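Local structure of conserved hypothetical protein TA1206 (Thermoplasma acidophilum, 1QW2) at residues V60-V65 with D69-A74. The protein is of unknown function, belongs to the DUF1805 family and folds as a mixed beta/alpha structure that assembles with further copies of itself. Sequence-based numbering, arbitrary orientation.
Sequences VRVMGV and DDMLSA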
loop_
_atom_site.group_PDB
_atom_site.type_symbol
_atom_site.label_atom_id
_atom_site.label_comp_id
_atom_site.label_asym_id
_atom_site.label_seq_id
_atom_site.Cartn_x
_atom_site.Cartn_y
_atom_site.Cartn_z
ATOM N N VAL A 60 18.026 -7.502 -10.617
ATOM C CA VAL A 60 19.190 -6.630 -10.618
ATOM C C VAL A 60 19.220 -5.881 -9.292
ATOM O O VAL A 60 18.178 -5.544 -8.717
ATOM C CB VAL A 60 19.176 -5.622 -11.793
ATOM C CG1 VAL A 60 19.396 -6.358 -13.110
ATOM C CG2 VAL A 60 17.876 -4.866 -11.816
ATOM N N ARG A 61 20.428 -5.640 -8.805
ATOM C CA ARG A 61 20.628 -4.946 -7.545
ATOM C C ARG A 61 21.375 -3.649 -7.823
ATOM O O ARG A 61 22.361 -3.647 -8.561
ATOM C CB ARG A 61 21.439 -5.847 -6.607
ATOM C CG ARG A 61 21.767 -5.256 -5.246
ATOM C CD ARG A 61 22.320 -6.332 -4.314
ATOM N NE ARG A 61 22.741 -5.778 -3.032
ATOM C CZ ARG A 61 23.975 -5.370 -2.761
ATOM N NH1 ARG A 61 24.925 -5.466 -3.684
ATOM N NH2 ARG A 61 24.255 -4.840 -1.578
ATOM N N VAL A 62 20.876 -2.546 -7.272
ATOM C CA VAL A 62 21.522 -1.241 -7.428
ATOM C C VAL A 62 21.792 -0.735 -6.017
ATOM O O VAL A 62 21.169 -1.201 -5.061
ATOM C CB VAL A 62 20.625 -0.227 -8.187
ATOM C CG1 VAL A 62 20.436 -0.681 -9.625
ATOM C CG2 VAL A 62 19.281 -0.081 -7.497
HETATM N N MSE A 63 22.714 0.210 -5.875
HETATM C CA MSE A 63 23.042 0.724 -4.551
HETATM C C MSE A 63 23.029 2.247 -4.479
HETATM O O MSE A 63 23.086 2.930 -5.503
HETATM C CB MSE A 63 24.417 0.203 -4.111
HETATM C CG MSE A 63 24.530 -1.320 -4.059
HETATM SE SE MSE A 63 26.247 -1.941 -3.391
HETATM C CE MSE A 63 27.366 -1.343 -4.841
ATOM N N GLY A 64 22.944 2.762 -3.254
ATOM C CA GLY A 64 22.940 4.199 -3.030
ATOM C C GLY A 64 21.750 4.940 -3.602
ATOM O O GLY A 64 21.866 6.102 -3.996
ATOM N N VAL A 65 20.598 4.278 -3.641
ATOM C CA VAL A 65 19.388 4.887 -4.177
ATOM C C VAL A 65 18.363 5.190 -3.089
ATOM O O VAL A 65 18.252 4.461 -2.103
ATOM C CB VAL A 65 18.725 3.973 -5.228
ATOM C CG1 VAL A 65 19.688 3.716 -6.370
ATOM C CG2 VAL A 65 18.293 2.665 -4.585
ATOM N N ASP A 69 13.871 7.979 -9.376
ATOM C CA ASP A 69 14.804 8.609 -10.302
ATOM C C ASP A 69 16.222 8.088 -10.091
ATOM O O ASP A 69 16.936 7.814 -11.056
ATOM C CB ASP A 69 14.783 10.130 -10.130
ATOM C CG ASP A 69 13.548 10.769 -10.734
ATOM O OD1 ASP A 69 13.369 11.994 -10.566
ATOM O OD2 ASP A 69 12.756 10.052 -11.380
ATOM N N ASP A 70 16.626 7.954 -8.830
ATOM C CA ASP A 70 17.961 7.452 -8.517
ATOM C C ASP A 70 18.138 6.041 -9.066
ATOM O O ASP A 70 19.178 5.712 -9.638
ATOM C CB ASP A 70 18.203 7.427 -7.004
ATOM C CG ASP A 70 18.340 8.813 -6.408
ATOM O OD1 ASP A 70 19.019 9.661 -7.021
ATOM O OD2 ASP A 70 17.783 9.046 -5.316
HETATM N N MSE A 71 17.118 5.207 -8.888
HETATM C CA MSE A 71 17.179 3.831 -9.366
HETATM C C MSE A 71 17.341 3.734 -10.875
HETATM O O MSE A 71 18.183 2.986 -11.367
HETATM C CB MSE A 71 15.923 3.057 -8.961
HETATM C CG MSE A 71 15.859 2.681 -7.501
HETATM SE SE MSE A 71 14.450 1.393 -7.205
HETATM C CE MSE A 71 15.361 -0.187 -7.779
ATOM N N LEU A 72 16.528 4.487 -11.608
ATOM C CA LEU A 72 16.584 4.459 -13.064
ATOM C C LEU A 72 17.922 4.940 -13.618
ATOM O O LEU A 72 18.353 4.498 -14.685
ATOM C CB LEU A 72 15.446 5.303 -13.644
ATOM C CG LEU A 72 14.040 4.773 -13.352
ATOM C CD1 LEU A 72 13.004 5.763 -13.866
ATOM C CD2 LEU A 72 13.858 3.411 -14.008
ATOM N N SER A 73 18.578 5.836 -12.890
ATOM C CA SER A 73 19.865 6.374 -13.320
ATOM C C SER A 73 21.039 5.610 -12.717
ATOM O O SER A 73 22.194 5.870 -13.056
ATOM C CB SER A 73 19.974 7.854 -12.939
ATOM O OG SER A 73 18.958 8.616 -13.565
ATOM N N ALA A 74 20.744 4.661 -11.836
ATOM C CA ALA A 74 21.790 3.878 -11.188
ATOM C C ALA A 74 22.299 2.744 -12.067
ATOM O O ALA A 74 21.582 2.234 -12.927
ATOM C CB ALA A 74 21.277 3.314 -9.870
#
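Val62 and Val65 turn their branched side chains onto Met71 of the short helix 68-73 and Ala74 just beyond its end. The side-chain contacts between 60-65 and 69-74 are apolar, and no hydrogen bond joins the two segments. Val65, a buried residue, makes the broadest contact with the opposite segment. Val65 CG2 rests 3.8 Å from CG of Met71, a selenomethionine, while Val65 CG1 lies 3.9 Å from both Ala74 CB and the carbonyl O of Asp70. Val62 reaches Met71 and Ala74 from the strand side: Val62 CG2 lies 3.9 Å from Met71 CE, and Val62 CB 4.0 Å from Ala74 CB. Met71 crosses both valines at about a right angle; its length and the bend at chi3 (80°) let CG meet Val65 and the terminal methyl CE meet Val62. Beta-branched valines suit the extended backbone here, and the small alanine lets the chain leaving the helix come close to both.

The polar residue at the border joins in through its carbon. Asp70 CB packs 3.9 Å from Val65 CB; its carboxylate OD2 takes a weak hydrogen bond from the backbone N of Lys66, while Thr67 OG1 accepts one from the backbone N of Asp70. Together the two bonds tie Asp70 to the residues leading into the helix. Between the valines, Gly64 adopts a positive phi (64°), a conformation glycine tolerates easily, as the chain turns toward the helix.

Behind the contact, Val65 and Met71 also touch Leu33 of strand 32-36, and Met71 reaches Ala42 of strand 41-43. The helix thus packs against the mixed sheet through its buried side, close to where strand 59-61 pairs with strands 41-43 and 78-79.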